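Local atomic coordinates of protein involved in catabolism of external DNA (Legionella pneumophila subsp. pneumophila, PDB entry 2OO3), a protein that probably methylates the N6 atom of a specific adenine in 23S ribosomal RNA, with S-adenosyl-L-methionine as the methyl donor. Residues I21-L26 with R160-I165; L37-T42 with P100-F105; L116-L121 with N127-L132. All coordinates share one frame; numbering follows the deposited sequence.

Contact 1: I21-L26 with R160-I165; sequences ITLTRL and RGLIFI
Leu23 lies against the ring of Phe164 with two parts of its side chain. Its CD1 stands over one ring face, 4.2 Å from the centroid and 21° off the ring normal, a CH-pi contact in which the methyl is offset toward Phe164 CD1. Leu23 CB meets the CE1-CZ side of the ring, 3.9 Å from Phe164 CE1. The two side chains cross at about a right angle, and the branched, apolar leucine brings both CB and CD1 to the ring. With chi1 at -172°, Phe164 swings its ring off the strand toward the helix. Next along the strand on the same face, Leu162 turns its CD2 to two helix residues: Leu162 CD2 is 4.1 Å from Leu23 CD1 and 4.3 Å from Leu26 CB. Leu23 and Leu26, three residues apart, lie on the same side of the helix, while Leu162 and Phe164, two apart, point from the same face of the strand. This is helix-on-sheet packing in a Rossmann-like methyltransferase domain: helix segment 21-26, part of helix 14-30, runs antiparallel to strand 161-165 (176°), with axes 10.9 Å apart, a separation that large apolar side chains bridge. Outside this first shell, Leu26 also touches Cys195 and Phe249, and both Leu23 and Phe164 touch Ser102. Asp166, the predicted proton acceptor, lies two residues past Phe164, and their side chains approach to about 4 Å, so the packing borders the probable catalytic pocket. On helix flanks not facing the strand, Thr24 OG1 donates to Ile21 O at 2.8 Å, a carbonyl that also accepts from Arg25 N; a threonine hydroxyl is thereby satisfied in a buried place. Arg25 is paired with Glu82 and Glu252 in salt bridges.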
# COMPACT_ATOMS: atom_id res chain seq x y z
N ILE A 21 1.04 -6.16 -2.24
CA ILE A 21 2.28 -6.91 -2.42
C ILE A 21 3.44 -6.00 -2.08
O ILE A 21 4.39 -6.44 -1.40
CB ILE A 21 2.44 -7.44 -3.87
CG1 ILE A 21 1.29 -8.41 -4.17
CG2 ILE A 21 3.82 -8.11 -4.04
CD1 ILE A 21 1.19 -8.84 -5.66
N THR A 22 3.38 -4.74 -2.56
CA THR A 22 4.38 -3.71 -2.22
C THR A 22 4.54 -3.59 -0.71
O THR A 22 5.65 -3.66 -0.19
CB THR A 22 4.05 -2.36 -2.84
OG1 THR A 22 4.09 -2.51 -4.28
CG2 THR A 22 5.07 -1.30 -2.43
N LEU A 23 3.43 -3.41 -0.00
CA LEU A 23 3.45 -3.39 1.46
C LEU A 23 4.15 -4.64 2.04
O LEU A 23 5.02 -4.52 2.89
CB LEU A 23 2.01 -3.29 2.00
CG LEU A 23 1.83 -3.34 3.52
CD1 LEU A 23 2.64 -2.26 4.27
CD2 LEU A 23 0.32 -3.23 3.88
N THR A 24 3.79 -5.84 1.57
CA THR A 24 4.39 -7.05 2.12
C THR A 24 5.91 -7.09 1.95
O THR A 24 6.62 -7.57 2.84
CB THR A 24 3.75 -8.38 1.62
OG1 THR A 24 4.11 -8.64 0.26
CG2 THR A 24 2.20 -8.38 1.79
N ARG A 25 6.41 -6.54 0.84
CA ARG A 25 7.86 -6.58 0.55
C ARG A 25 8.55 -5.57 1.47
O ARG A 25 9.64 -5.85 2.01
CB ARG A 25 8.14 -6.26 -0.93
CG ARG A 25 7.46 -7.26 -1.90
CD ARG A 25 8.33 -8.48 -2.26
NE ARG A 25 9.27 -8.96 -1.25
CZ ARG A 25 9.12 -10.06 -0.51
NH1 ARG A 25 8.03 -10.80 -0.57
NH2 ARG A 25 10.05 -10.41 0.34
N LEU A 26 7.88 -4.44 1.71
CA LEU A 26 8.44 -3.42 2.60
C LEU A 26 8.52 -3.95 4.03
O LEU A 26 9.53 -3.76 4.70
CB LEU A 26 7.63 -2.10 2.54
CG LEU A 26 7.69 -1.41 1.16
CD1 LEU A 26 6.75 -0.23 1.18
CD2 LEU A 26 9.16 -0.95 0.82
N ARG A 160 12.41 4.52 13.94
CA ARG A 160 12.36 3.68 12.75
C ARG A 160 10.89 3.66 12.42
O ARG A 160 10.07 3.33 13.30
CB ARG A 160 12.73 2.24 13.10
CG ARG A 160 14.16 1.96 13.42
CD ARG A 160 14.38 0.44 13.35
NE ARG A 160 14.33 -0.05 11.97
CZ ARG A 160 13.81 -1.22 11.58
NH1 ARG A 160 13.24 -2.06 12.46
NH2 ARG A 160 13.86 -1.57 10.29
N GLY A 161 10.53 3.94 11.17
CA GLY A 161 9.11 4.01 10.81
C GLY A 161 8.82 3.61 9.38
O GLY A 161 9.60 3.93 8.46
N LEU A 162 7.70 2.90 9.19
CA LEU A 162 7.07 2.73 7.88
C LEU A 162 5.72 3.48 7.88
O LEU A 162 4.84 3.24 8.72
CB LEU A 162 6.89 1.24 7.59
CG LEU A 162 6.02 0.92 6.36
CD1 LEU A 162 6.54 1.63 5.10
CD2 LEU A 162 5.92 -0.60 6.19
N ILE A 163 5.59 4.45 6.98
CA ILE A 163 4.40 5.27 6.91
C ILE A 163 3.72 4.90 5.58
O ILE A 163 4.28 5.12 4.51
CB ILE A 163 4.74 6.78 6.99
CG1 ILE A 163 5.48 7.13 8.32
CG2 ILE A 163 3.47 7.60 6.99
CD1 ILE A 163 7.03 7.19 8.19
N PHE A 164 2.56 4.28 5.68
CA PHE A 164 1.86 3.72 4.53
C PHE A 164 0.61 4.53 4.32
O PHE A 164 -0.28 4.53 5.15
CB PHE A 164 1.50 2.23 4.76
CG PHE A 164 0.96 1.52 3.54
CD1 PHE A 164 1.81 1.16 2.47
CD2 PHE A 164 -0.38 1.19 3.48
CE1 PHE A 164 1.29 0.50 1.33
CE2 PHE A 164 -0.92 0.54 2.34
CZ PHE A 164 -0.08 0.19 1.28
N ILE A 165 0.59 5.25 3.19
CA ILE A 165 -0.44 6.24 2.89
C ILE A 165 -1.29 5.84 1.71
O ILE A 165 -0.81 5.79 0.57
CB ILE A 165 0.25 7.61 2.62
CG1 ILE A 165 1.11 7.99 3.84
CG2 ILE A 165 -0.81 8.68 2.37
CD1 ILE A 165 2.14 9.06 3.61

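Contact 2: L37-T42 with P100-F105; sequences LFYLET and PGSPYF
Glu41 points its carboxylate at Ser102 and Pro103, where strand 38-41 of the Rossmann-like sheet faces the start of helix 102-109. Gly101 is the N-cap, so the two partners occupy the first turn, where an acidic group should be favoured by the helix dipole. Beyond CG the Glu41 chain is extended (chi2 -179°), which carries the carboxylate across from the strand to the helix end. Both oxygens lie near the serine hydroxyl: Glu41 OE2 is 2.9 Å and Glu41 OE1 3.0 Å from Ser102 OG. Pro103 crosses the glutamate at about a right angle and offers its ring carbons to the same group. Proline suits this first-turn position because its nitrogen has no hydrogen that the helix would leave without an acceptor; Glu41 OE1 at 3.2 Å from Pro103 N is therefore a contact without a hydrogen bond. The Tyr39 ring reaches from the same strand face, so that OE1 lies at its hydroxyl end, in the ring plane. Glu41 OE2 is hydrogen-bonded to Ser44 OG and OE1 to Tyr39 OH, so both oxygens are held and rotation of the carboxylate is restricted. Ser102 is a predicted S-adenosyl-L-methionine ligand, and the position of Glu41 beside it is consistent with a second-shell role. Tyr39 OH donates to Glu41 OE1 at 2.5 Å, meeting that oxygen on its anti side, 18° out of the carboxylate plane.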
# COMPACT_ATOMS: atom_id res chain seq x y z
N LEU A 37 9.78 -1.11 15.24
CA LEU A 37 9.36 -0.32 14.11
C LEU A 37 8.04 0.33 14.48
O LEU A 37 7.14 -0.33 15.06
CB LEU A 37 9.21 -1.24 12.86
CG LEU A 37 8.68 -0.66 11.54
CD1 LEU A 37 9.68 0.31 10.89
CD2 LEU A 37 8.34 -1.78 10.54
N PHE A 38 7.92 1.62 14.18
CA PHE A 38 6.62 2.28 14.19
C PHE A 38 5.95 2.09 12.81
O PHE A 38 6.55 2.42 11.78
CB PHE A 38 6.83 3.78 14.44
CG PHE A 38 5.56 4.58 14.53
CD1 PHE A 38 4.54 4.18 15.38
CD2 PHE A 38 5.40 5.74 13.79
CE1 PHE A 38 3.38 4.91 15.50
CE2 PHE A 38 4.20 6.49 13.90
CZ PHE A 38 3.20 6.06 14.74
N TYR A 39 4.73 1.57 12.80
CA TYR A 39 4.01 1.40 11.55
C TYR A 39 2.79 2.31 11.61
O TYR A 39 1.94 2.15 12.48
CB TYR A 39 3.60 -0.07 11.35
CG TYR A 39 2.71 -0.27 10.16
CD1 TYR A 39 3.26 -0.34 8.86
CD2 TYR A 39 1.32 -0.39 10.30
CE1 TYR A 39 2.45 -0.52 7.74
CE2 TYR A 39 0.49 -0.59 9.16
CZ TYR A 39 1.07 -0.64 7.91
OH TYR A 39 0.30 -0.83 6.78
N LEU A 40 2.73 3.28 10.71
CA LEU A 40 1.62 4.25 10.67
C LEU A 40 0.82 4.16 9.36
O LEU A 40 1.40 4.31 8.26
CB LEU A 40 2.18 5.68 10.87
CG LEU A 40 1.23 6.86 10.63
CD1 LEU A 40 0.09 6.81 11.65
CD2 LEU A 40 2.01 8.12 10.77
N GLU A 41 -0.49 3.93 9.48
CA GLU A 41 -1.39 4.06 8.34
C GLU A 41 -2.26 5.27 8.48
O GLU A 41 -2.94 5.44 9.50
CB GLU A 41 -2.27 2.83 8.15
CG GLU A 41 -1.58 1.64 7.54
CD GLU A 41 -2.55 0.47 7.36
OE1 GLU A 41 -2.13 -0.70 7.36
OE2 GLU A 41 -3.76 0.76 7.26
N THR A 42 -2.29 6.09 7.44
CA THR A 42 -3.10 7.33 7.44
C THR A 42 -4.57 7.05 7.06
O THR A 42 -5.47 7.77 7.46
CB THR A 42 -2.49 8.37 6.43
OG1 THR A 42 -2.22 7.69 5.19
CG2 THR A 42 -1.14 8.94 6.91
N PRO A 100 -8.10 -9.25 2.73
CA PRO A 100 -7.59 -8.44 3.84
C PRO A 100 -7.27 -7.00 3.43
O PRO A 100 -6.89 -6.74 2.28
CB PRO A 100 -6.32 -9.17 4.28
CG PRO A 100 -6.07 -10.26 3.30
CD PRO A 100 -7.08 -10.15 2.18
N GLY A 101 -7.45 -6.07 4.35
CA GLY A 101 -7.01 -4.71 4.10
C GLY A 101 -5.56 -4.62 4.56
O GLY A 101 -5.07 -5.55 5.19
N SER A 102 -4.90 -3.50 4.27
CA SER A 102 -3.52 -3.30 4.65
C SER A 102 -3.24 -3.54 6.15
O SER A 102 -2.21 -4.16 6.50
CB SER A 102 -2.99 -1.93 4.15
OG SER A 102 -3.66 -0.88 4.82
N PRO A 103 -4.15 -3.12 7.05
CA PRO A 103 -3.84 -3.43 8.47
C PRO A 103 -3.74 -4.94 8.77
O PRO A 103 -2.92 -5.32 9.58
CB PRO A 103 -5.08 -2.86 9.21
CG PRO A 103 -5.59 -1.81 8.34
CD PRO A 103 -5.43 -2.38 6.94
N TYR A 104 -4.55 -5.77 8.11
CA TYR A 104 -4.49 -7.22 8.27
C TYR A 104 -3.17 -7.80 7.76
O TYR A 104 -2.58 -8.68 8.40
CB TYR A 104 -5.71 -7.88 7.60
CG TYR A 104 -5.97 -9.30 8.07
CD1 TYR A 104 -6.89 -9.55 9.09
CD2 TYR A 104 -5.32 -10.38 7.47
CE1 TYR A 104 -7.11 -10.86 9.57
CE2 TYR A 104 -5.58 -11.71 7.92
CZ TYR A 104 -6.46 -11.92 8.97
OH TYR A 104 -6.71 -13.20 9.40
N PHE A 105 -2.66 -7.29 6.64
CA PHE A 105 -1.28 -7.66 6.25
C PHE A 105 -0.24 -7.25 7.30
O PHE A 105 0.66 -8.06 7.67
CB PHE A 105 -0.94 -7.05 4.87
CG PHE A 105 -1.73 -7.66 3.72
CD1 PHE A 105 -1.38 -8.92 3.20
CD2 PHE A 105 -2.80 -6.98 3.16
CE1 PHE A 105 -2.11 -9.49 2.13
CE2 PHE A 105 -3.53 -7.54 2.08
CZ PHE A 105 -3.19 -8.79 1.59

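Contact 3: L116-L121 with N127-L132; sequences LYLCEL and NFLLKL
Within the beta-alpha-beta unit of strand 115-119, helix 123-129 and strand 139-142, Leu129 packs back onto Leu118 and Glu120. One methyl does the work: Leu129 CD2 sits 4.1 Å from Glu120 CB and 4.2 Å from Leu118 CB, bridging two positions that share a face of the chain. A chi1 of -170° directs the Leu129 methyls from the helix toward that face. A leucine fits because its apolar branches reach the strand face, and it also touches Val141 of the following strand and Ser44. The helix returns the chain alongside the sheet, as in the repeated crossovers of Rossmann-like methyltransferases, and a type I turn from Leu129 to Leu132 then leads away. Leu118, wholly apolar, continues the packing to Pro103 and Val139. Glu120 is amphipathic here: its CB serves the packing, while a bend at chi2 (53°) turns the carboxylate away from Leu129. There OE1 accepts from Gly45 N and OE2 from His122 N. An acidic residue just past the second strand commonly binds the cofactor ribose in this fold, which agrees with the predicted role of Glu120 in S-adenosyl-L-methionine binding.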
# COMPACT_ATOMS: atom_id res chain seq x y z
N LEU A 116 1.88 -0.46 15.95
CA LEU A 116 1.01 -0.13 14.80
C LEU A 116 0.06 0.97 15.22
O LEU A 116 -0.60 0.88 16.26
CB LEU A 116 0.19 -1.34 14.31
CG LEU A 116 0.92 -2.55 13.69
CD1 LEU A 116 1.62 -3.39 14.76
CD2 LEU A 116 -0.06 -3.39 12.87
N TYR A 117 -0.06 1.97 14.38
CA TYR A 117 -0.96 3.04 14.63
C TYR A 117 -1.84 3.22 13.38
O TYR A 117 -1.35 3.59 12.29
CB TYR A 117 -0.14 4.28 14.91
CG TYR A 117 -0.90 5.40 15.52
CD1 TYR A 117 -0.68 5.77 16.87
CD2 TYR A 117 -1.83 6.13 14.77
CE1 TYR A 117 -1.37 6.83 17.43
CE2 TYR A 117 -2.52 7.19 15.34
CZ TYR A 117 -2.28 7.52 16.65
OH TYR A 117 -2.93 8.57 17.20
N LEU A 118 -3.13 2.94 13.53
CA LEU A 118 -4.03 2.89 12.39
C LEU A 118 -5.06 4.01 12.51
O LEU A 118 -5.72 4.13 13.54
CB LEU A 118 -4.76 1.55 12.36
CG LEU A 118 -3.88 0.28 12.43
CD1 LEU A 118 -4.70 -1.01 12.55
CD2 LEU A 118 -2.86 0.23 11.21
N CYS A 119 -5.21 4.79 11.44
CA CYS A 119 -6.13 5.95 11.47
C CYS A 119 -7.26 5.72 10.49
O CYS A 119 -7.01 5.32 9.35
CB CYS A 119 -5.43 7.25 11.07
SG CYS A 119 -3.99 7.71 12.13
N GLU A 120 -8.48 6.02 10.91
CA GLU A 120 -9.60 5.97 9.99
C GLU A 120 -10.61 7.06 10.32
O GLU A 120 -11.09 7.14 11.44
CB GLU A 120 -10.27 4.57 9.99
CG GLU A 120 -11.58 4.49 9.16
CD GLU A 120 -11.42 4.98 7.70
OE1 GLU A 120 -10.36 4.72 7.06
OE2 GLU A 120 -12.37 5.63 7.21
N LEU A 121 -10.97 7.84 9.31
CA LEU A 121 -11.89 8.97 9.50
C LEU A 121 -13.38 8.57 9.52
O LEU A 121 -14.17 9.15 10.29
CB LEU A 121 -11.61 9.98 8.39
CG LEU A 121 -12.05 11.43 8.54
CD1 LEU A 121 -11.36 12.06 9.70
CD2 LEU A 121 -11.76 12.17 7.26
N ASN A 127 -15.42 1.69 13.14
CA ASN A 127 -16.04 0.71 14.04
C ASN A 127 -15.74 -0.72 13.63
O ASN A 127 -15.61 -1.58 14.50
CB ASN A 127 -17.56 0.92 14.19
CG ASN A 127 -17.91 2.14 15.07
OD1 ASN A 127 -18.76 2.94 14.68
ND2 ASN A 127 -17.28 2.29 16.23
N PHE A 128 -15.62 -0.98 12.32
CA PHE A 128 -15.24 -2.32 11.85
C PHE A 128 -13.77 -2.60 12.12
O PHE A 128 -13.41 -3.69 12.46
CB PHE A 128 -15.48 -2.48 10.35
CG PHE A 128 -16.89 -2.83 9.99
CD1 PHE A 128 -17.39 -4.12 10.22
CD2 PHE A 128 -17.70 -1.91 9.33
CE1 PHE A 128 -18.70 -4.44 9.86
CE2 PHE A 128 -19.02 -2.22 8.97
CZ PHE A 128 -19.52 -3.48 9.24
N LEU A 129 -12.93 -1.58 11.98
CA LEU A 129 -11.49 -1.72 12.24
C LEU A 129 -11.19 -2.07 13.71
O LEU A 129 -10.19 -2.74 14.02
CB LEU A 129 -10.80 -0.40 11.88
CG LEU A 129 -9.27 -0.37 11.83
CD1 LEU A 129 -8.74 -1.33 10.77
CD2 LEU A 129 -8.88 1.05 11.52
N LEU A 130 -12.07 -1.66 14.62
CA LEU A 130 -11.94 -2.03 16.03
C LEU A 130 -12.08 -3.53 16.26
O LEU A 130 -11.73 -4.02 17.34
CB LEU A 130 -12.99 -1.29 16.90
CG LEU A 130 -12.83 0.21 17.03
CD1 LEU A 130 -14.03 0.83 17.76
CD2 LEU A 130 -11.50 0.56 17.75
N LYS A 131 -12.60 -4.26 15.27
CA LYS A 131 -12.81 -5.70 15.37
C LYS A 131 -11.65 -6.57 14.81
O LYS A 131 -11.70 -7.77 14.87
CB LYS A 131 -14.10 -6.07 14.64
CG LYS A 131 -15.39 -5.33 15.16
CD LYS A 131 -15.65 -5.79 16.57
CE LYS A 131 -17.15 -5.79 16.99
NZ LYS A 131 -17.28 -6.36 18.41
N LEU A 132 -10.64 -5.96 14.21
CA LEU A 132 -9.48 -6.72 13.70
C LEU A 132 -8.74 -7.45 14.81
O LEU A 132 -8.52 -6.85 15.87
CB LEU A 132 -8.49 -5.78 13.02
CG LEU A 132 -8.83 -5.39 11.57
CD1 LEU A 132 -7.82 -6.07 10.69
CD2 LEU A 132 -10.32 -5.67 11.10

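How the contacts relate
The three contacts all reach the eight-stranded mixed sheet, whose order begins 139-142, 115-119, 38-41, 161-165. Contact 2 lies centrally, about 8 Å from contact 1 and 10 Å from contact 3 between centres; contacts 1 and 3 are about 17 Å apart and do not touch. Neighbouring strands join them: Phe164 N is 2.8 Å from Leu40 O, and Tyr117 N is 2.8 Å from Tyr39 O, probable hydrogen bonds. Along the chain, contact 1 spans from the N-terminal helix to strand 161-165 and encloses the other two, which follow in series. Residues distant in sequence thus converge on the predicted S-adenosyl-L-methionine and catalytic site near the C-terminal ends of the parallel strands.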